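Local coordinates for two-domain protein containing predicted PHP-like metal-dependent phosphoesterase (Bacteroides vulgatus ATCC 8482, PDB 3E38), which is predicted to be a PHP-like metal-dependent phosphoesterase, binds three zinc ions, and may act as a 5'-3' exonuclease on DNA or RNA, at residues Tyr44-Glu58 / Leu84-Arg96. Numbering follows the deposited sequence.
Sequences YRDGLDAISLTEHIE and LGILLIKGSEITR. With ZN (zinc ion), chain I; ZN (zinc ion), chain J; ZN (zinc ion), chain H.
His56 and Glu93 sit side by side on one face of the parallel strand pair 50-56 and 87-95, their ring and carboxylate planes only 19° apart, and both end on zinc. His56 NE2 binds one ion at 2.1 Å, which Asp31 and His196 also hold. Glu93 bridges the other two: OE1 lies 2.2 Å from the zinc shared with His24, His26 and Asp194, while OE2 takes the zinc shared with His102 and His137. An extended chain, CG anti to the backbone N (chi1 -168°), carries this carboxylate out from the strand.

The second shell holds the imidazole. With NE2 on the metal, His56 ND1 donates to Thr95 OG1, 2.5 Å away and in the ring plane, which, together with the zinc on NE2, probably fixes the ring's rotation. Thr95 OG1 in turn donates to Glu93 O, and Ile57 N reaches that carbonyl from the opposite face of its plane, two bonds on one oxygen.

Beyond the histidine, Glu58 clasps the end of the neighbouring strand. Bent at chi2 (81°), it lets OE1 accept from Thr95 N at 2.9 Å, while OE2 forms a salt bridge with Arg96 NE at 3.0 Å; both donors approach from above the carboxylate plane. The Arg96 guanidinium also has Gln116 as a partner. An alanine here in place of Glu58 would remove both oxygens, and would probably leave Thr95 N without this acceptor and Arg96 NE without its charged mate.

Toward the strand starts, Ile51 N bonds to Leu87 O and Ile89 N to Ile51 O in parallel register. Where the strands part, Ser52 OG donates to Ile89 O, and one water links Leu53 O to Gly91 N. This beta-alpha-beta unit thus presents ligands to all three zincs from adjacent strands, two of them linked through the Thr95 hydroxyl.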
loop_
_atom_site.group_PDB
_atom_site.type_symbol
_atom_site.label_atom_id
_atom_site.label_comp_id
_atom_site.label_asym_id
_atom_site.label_seq_id
_atom_site.Cartn_x
_atom_site.Cartn_y
_atom_site.Cartn_z
ATOM N N TYR B 44 17.951 -9.307 6.243
ATOM C CA TYR B 44 17.950 -8.340 7.325
ATOM C C TYR B 44 16.628 -7.592 7.340
ATOM O O TYR B 44 15.889 -7.533 8.334
ATOM C CB TYR B 44 19.090 -7.319 7.137
ATOM C CG TYR B 44 19.150 -6.331 8.245
ATOM C CD1 TYR B 44 19.480 -6.741 9.526
ATOM C CD2 TYR B 44 18.841 -4.990 8.042
ATOM C CE1 TYR B 44 19.515 -5.852 10.575
ATOM C CE2 TYR B 44 18.895 -4.072 9.095
ATOM C CZ TYR B 44 19.235 -4.533 10.357
ATOM O OH TYR B 44 19.314 -3.700 11.429
ATOM N N ARG B 45 16.367 -6.972 6.211
ATOM C CA ARG B 45 15.172 -6.116 6.060
ATOM C C ARG B 45 13.875 -6.850 6.389
ATOM O O ARG B 45 12.983 -6.298 7.032
ATOM C CB ARG B 45 15.120 -5.535 4.648
ATOM C CG ARG B 45 14.132 -4.437 4.479
ATOM C CD ARG B 45 14.399 -3.628 3.174
ATOM N NE ARG B 45 14.351 -4.453 1.972
ATOM C CZ ARG B 45 15.336 -4.621 1.101
ATOM N NH1 ARG B 45 16.486 -3.965 1.226
ATOM N NH2 ARG B 45 15.130 -5.434 0.069
ATOM N N ASP B 46 13.815 -8.104 5.984
ATOM C CA ASP B 46 12.634 -8.947 6.183
ATOM C C ASP B 46 12.552 -9.573 7.577
ATOM O O ASP B 46 11.684 -10.416 7.811
ATOM C CB ASP B 46 12.581 -10.139 5.203
ATOM C CG ASP B 46 12.418 -9.754 3.711
ATOM O OD1 ASP B 46 12.305 -8.559 3.359
ATOM O OD2 ASP B 46 12.401 -10.721 2.882
ATOM N N GLY B 47 13.488 -9.286 8.459
ATOM C CA GLY B 47 13.441 -9.831 9.832
ATOM C C GLY B 47 13.848 -11.292 10.001
ATOM O O GLY B 47 13.455 -11.990 10.948
ATOM N N LEU B 48 14.636 -11.739 9.039
ATOM C CA LEU B 48 15.141 -13.087 9.020
ATOM C C LEU B 48 16.301 -13.104 9.924
ATOM O O LEU B 48 16.883 -12.069 10.189
ATOM C CB LEU B 48 15.607 -13.501 7.624
ATOM C CG LEU B 48 14.657 -13.684 6.474
ATOM C CD1 LEU B 48 15.419 -14.478 5.376
ATOM C CD2 LEU B 48 13.464 -14.421 6.955
ATOM N N ASP B 49 16.641 -14.314 10.359
ATOM C CA ASP B 49 17.772 -14.561 11.257
ATOM C C ASP B 49 18.926 -15.308 10.588
ATOM O O ASP B 49 20.110 -15.195 10.962
ATOM C CB ASP B 49 17.298 -15.395 12.442
ATOM C CG ASP B 49 16.297 -14.656 13.304
ATOM O OD1 ASP B 49 16.616 -13.555 13.790
ATOM O OD2 ASP B 49 15.208 -15.194 13.529
ATOM N N ALA B 50 18.561 -16.083 9.588
ATOM C CA ALA B 50 19.507 -16.959 8.931
ATOM C C ALA B 50 19.111 -17.287 7.498
ATOM O O ALA B 50 17.918 -17.376 7.132
ATOM C CB ALA B 50 19.693 -18.252 9.770
ATOM N N ILE B 51 20.150 -17.490 6.708
ATOM C CA ILE B 51 19.991 -17.827 5.312
ATOM C C ILE B 51 21.075 -18.730 4.835
ATOM O O ILE B 51 22.104 -18.840 5.428
ATOM C CB ILE B 51 20.070 -16.548 4.393
ATOM C CG1 ILE B 51 21.460 -15.941 4.439
ATOM C CG2 ILE B 51 19.012 -15.503 4.773
ATOM C CD1 ILE B 51 21.647 -14.703 3.521
ATOM N N SER B 52 20.802 -19.380 3.730
ATOM C CA SER B 52 21.792 -20.154 3.033
ATOM C C SER B 52 21.681 -19.835 1.542
ATOM O O SER B 52 20.645 -20.114 0.929
ATOM C CB SER B 52 21.564 -21.654 3.279
ATOM O OG SER B 52 22.587 -22.453 2.693
ATOM N N LEU B 53 22.727 -19.227 0.997
ATOM C CA LEU B 53 22.822 -18.951 -0.443
ATOM C C LEU B 53 23.281 -20.277 -1.057
ATOM O O LEU B 53 24.448 -20.696 -0.933
ATOM C CB LEU B 53 23.771 -17.796 -0.714
ATOM C CG LEU B 53 23.868 -17.143 -2.090
ATOM C CD1 LEU B 53 22.518 -16.833 -2.685
ATOM C CD2 LEU B 53 24.721 -15.856 -1.977
ATOM N N THR B 54 22.309 -20.968 -1.651
ATOM C CA THR B 54 22.490 -22.305 -2.163
ATOM C C THR B 54 22.505 -22.337 -3.669
ATOM O O THR B 54 21.546 -22.735 -4.299
ATOM C CB THR B 54 21.375 -23.228 -1.657
ATOM O OG1 THR B 54 20.129 -22.839 -2.249
ATOM C CG2 THR B 54 21.291 -23.185 -0.144
ATOM N N GLU B 55 23.652 -21.974 -4.227
ATOM C CA GLU B 55 23.847 -21.943 -5.680
ATOM C C GLU B 55 23.777 -23.359 -6.267
ATOM O O GLU B 55 24.089 -24.373 -5.625
ATOM C CB GLU B 55 25.180 -21.304 -6.098
ATOM C CG GLU B 55 25.616 -19.950 -5.461
ATOM C CD GLU B 55 24.746 -18.740 -5.727
ATOM O OE1 GLU B 55 23.710 -18.826 -6.422
ATOM O OE2 GLU B 55 25.132 -17.655 -5.216
ATOM N N HIS B 56 23.319 -23.408 -7.507
ATOM C CA HIS B 56 23.318 -24.652 -8.252
ATOM C C HIS B 56 24.777 -25.003 -8.449
ATOM O O HIS B 56 25.609 -24.144 -8.770
ATOM C CB HIS B 56 22.691 -24.516 -9.652
ATOM C CG HIS B 56 21.229 -24.231 -9.651
ATOM N ND1 HIS B 56 20.284 -25.204 -9.397
ATOM C CD2 HIS B 56 20.544 -23.096 -9.908
ATOM C CE1 HIS B 56 19.081 -24.671 -9.472
ATOM N NE2 HIS B 56 19.210 -23.389 -9.773
ATOM N N ILE B 57 25.059 -26.281 -8.281
ATOM C CA ILE B 57 26.369 -26.816 -8.519
ATOM C C ILE B 57 26.498 -26.973 -10.030
ATOM O O ILE B 57 27.437 -26.453 -10.642
ATOM C CB ILE B 57 26.597 -28.212 -7.817
ATOM C CG1 ILE B 57 26.669 -28.032 -6.284
ATOM C CG2 ILE B 57 27.840 -28.917 -8.399
ATOM C CD1 ILE B 57 27.929 -27.297 -5.776
ATOM N N GLU B 58 25.494 -27.614 -10.625
ATOM C CA GLU B 58 25.556 -28.009 -12.044
ATOM C C GLU B 58 25.084 -26.945 -13.027
ATOM O O GLU B 58 25.415 -26.989 -14.194
ATOM C CB GLU B 58 24.748 -29.297 -12.298
ATOM C CG GLU B 58 25.182 -30.501 -11.482
ATOM C CD GLU B 58 24.625 -30.494 -10.085
ATOM O OE1 GLU B 58 24.074 -29.452 -9.687
ATOM O OE2 GLU B 58 24.713 -31.527 -9.397
ATOM N N LEU B 84 25.372 -7.384 9.835
ATOM C CA LEU B 84 23.910 -7.235 9.961
ATOM C C LEU B 84 23.300 -8.274 10.838
ATOM O O LEU B 84 22.057 -8.387 10.945
ATOM C CB LEU B 84 23.222 -7.274 8.593
ATOM C CG LEU B 84 23.558 -6.085 7.673
ATOM C CD1 LEU B 84 22.775 -6.221 6.393
ATOM C CD2 LEU B 84 23.268 -4.770 8.328
ATOM N N GLY B 85 24.179 -9.034 11.453
ATOM C CA GLY B 85 23.762 -10.050 12.398
ATOM C C GLY B 85 22.962 -11.186 11.835
ATOM O O GLY B 85 22.206 -11.832 12.550
ATOM N N ILE B 86 23.123 -11.431 10.542
ATOM C CA ILE B 86 22.488 -12.590 9.862
ATOM C C ILE B 86 23.447 -13.767 9.884
ATOM O O ILE B 86 24.648 -13.615 9.609
ATOM C CB ILE B 86 22.090 -12.285 8.379
ATOM C CG1 ILE B 86 21.248 -11.007 8.287
ATOM C CG2 ILE B 86 21.378 -13.491 7.692
ATOM C CD1 ILE B 86 20.064 -10.922 9.241
ATOM N N LEU B 87 22.905 -14.917 10.270
ATOM C CA LEU B 87 23.617 -16.197 10.310
ATOM C C LEU B 87 23.659 -16.776 8.914
ATOM O O LEU B 87 22.614 -16.917 8.274
ATOM C CB LEU B 87 22.931 -17.229 11.262
ATOM C CG LEU B 87 22.824 -16.889 12.772
ATOM C CD1 LEU B 87 21.981 -17.930 13.513
ATOM C CD2 LEU B 87 24.188 -16.730 13.453
ATOM N N LEU B 88 24.864 -17.144 8.484
ATOM C CA LEU B 88 25.113 -17.609 7.120
ATOM C C LEU B 88 25.558 -19.060 7.079
ATOM O O LEU B 88 26.669 -19.405 7.426
ATOM C CB LEU B 88 26.127 -16.664 6.461
ATOM C CG LEU B 88 26.508 -16.670 4.986
ATOM C CD1 LEU B 88 25.391 -16.272 4.069
ATOM C CD2 LEU B 88 27.668 -15.718 4.814
ATOM N N ILE B 89 24.651 -19.888 6.613
ATOM C CA ILE B 89 24.835 -21.329 6.463
ATOM C C ILE B 89 25.294 -21.557 5.016
ATOM O O ILE B 89 24.615 -21.208 4.042
ATOM C CB ILE B 89 23.498 -22.061 6.759
ATOM C CG1 ILE B 89 23.000 -21.675 8.144
ATOM C CG2 ILE B 89 23.564 -23.632 6.560
ATOM C CD1 ILE B 89 21.499 -21.982 8.335
ATOM N N LYS B 90 26.483 -22.110 4.897
ATOM C CA LYS B 90 27.051 -22.493 3.617
ATOM C C LYS B 90 26.234 -23.659 3.042
ATOM O O LYS B 90 25.909 -24.641 3.714
ATOM C CB LYS B 90 28.514 -22.888 3.775
ATOM C CG LYS B 90 29.113 -23.454 2.476
ATOM C CD LYS B 90 30.585 -23.869 2.637
ATOM C CE LYS B 90 31.551 -22.731 2.300
ATOM N NZ LYS B 90 31.598 -22.496 0.842
ATOM N N GLY B 91 25.879 -23.527 1.775
ATOM C CA GLY B 91 25.116 -24.581 1.130
ATOM C C GLY B 91 25.151 -24.438 -0.355
ATOM O O GLY B 91 25.662 -23.426 -0.915
ATOM N N SER B 92 24.561 -25.471 -0.943
ATOM C CA SER B 92 24.473 -25.649 -2.376
ATOM C C SER B 92 23.329 -26.534 -2.782
ATOM O O SER B 92 22.835 -27.399 -2.018
ATOM C CB SER B 92 25.753 -26.308 -2.934
ATOM O OG SER B 92 26.927 -25.518 -2.723
ATOM N N GLU B 93 23.001 -26.352 -4.054
ATOM C CA GLU B 93 21.934 -27.078 -4.722
ATOM C C GLU B 93 22.417 -28.057 -5.785
ATOM O O GLU B 93 22.893 -27.680 -6.864
ATOM C CB GLU B 93 20.902 -26.111 -5.348
ATOM C CG GLU B 93 19.661 -26.896 -5.773
ATOM C CD GLU B 93 18.583 -26.056 -6.361
ATOM O OE1 GLU B 93 18.693 -24.826 -6.668
ATOM O OE2 GLU B 93 17.563 -26.654 -6.482
ATOM N N ILE B 94 22.243 -29.326 -5.442
ATOM C CA ILE B 94 22.608 -30.475 -6.306
ATOM C C ILE B 94 21.387 -30.592 -7.187
ATOM O O ILE B 94 20.300 -30.938 -6.750
ATOM C CB ILE B 94 22.890 -31.778 -5.518
ATOM C CG1 ILE B 94 23.936 -31.538 -4.436
ATOM C CG2 ILE B 94 23.295 -32.911 -6.448
ATOM C CD1 ILE B 94 23.966 -32.645 -3.325
ATOM N N THR B 95 21.617 -30.199 -8.426
ATOM C CA THR B 95 20.624 -30.025 -9.441
ATOM C C THR B 95 20.769 -31.120 -10.456
ATOM O O THR B 95 21.705 -31.142 -11.248
ATOM C CB THR B 95 20.849 -28.641 -10.164
ATOM O OG1 THR B 95 21.126 -27.588 -9.210
ATOM C CG2 THR B 95 19.660 -28.274 -11.012
ATOM N N ARG B 96 19.846 -32.054 -10.402
ATOM C CA ARG B 96 19.811 -33.153 -11.350
ATOM C C ARG B 96 18.406 -33.414 -11.890
ATOM O O ARG B 96 17.434 -32.879 -11.432
ATOM C CB ARG B 96 20.307 -34.408 -10.656
ATOM C CG ARG B 96 21.698 -34.237 -10.086
ATOM C CD ARG B 96 22.767 -34.285 -11.182
ATOM N NE ARG B 96 24.098 -34.175 -10.592
ATOM C CZ ARG B 96 25.159 -34.858 -11.007
ATOM N NH1 ARG B 96 25.041 -35.740 -11.986
ATOM N NH2 ARG B 96 26.322 -34.715 -10.387
HETATM ZN ZN ZN I . 16.925 -23.519 -6.347
HETATM ZN ZN ZN J . 17.740 -21.870 -10.123
HETATM ZN ZN ZN H . 15.837 -26.545 -7.849
HETATM O O HOH W 1 26.660 -21.115 0.482
HETATM O O HOH W 2 25.504 -19.259 2.209
HETATM O O HOH W 3 26.360 -21.939 -3.135
HETATM O O HOH W 4 27.340 -32.239 -8.994
HETATM O O HOH W 5 15.673 -25.196 -6.653
#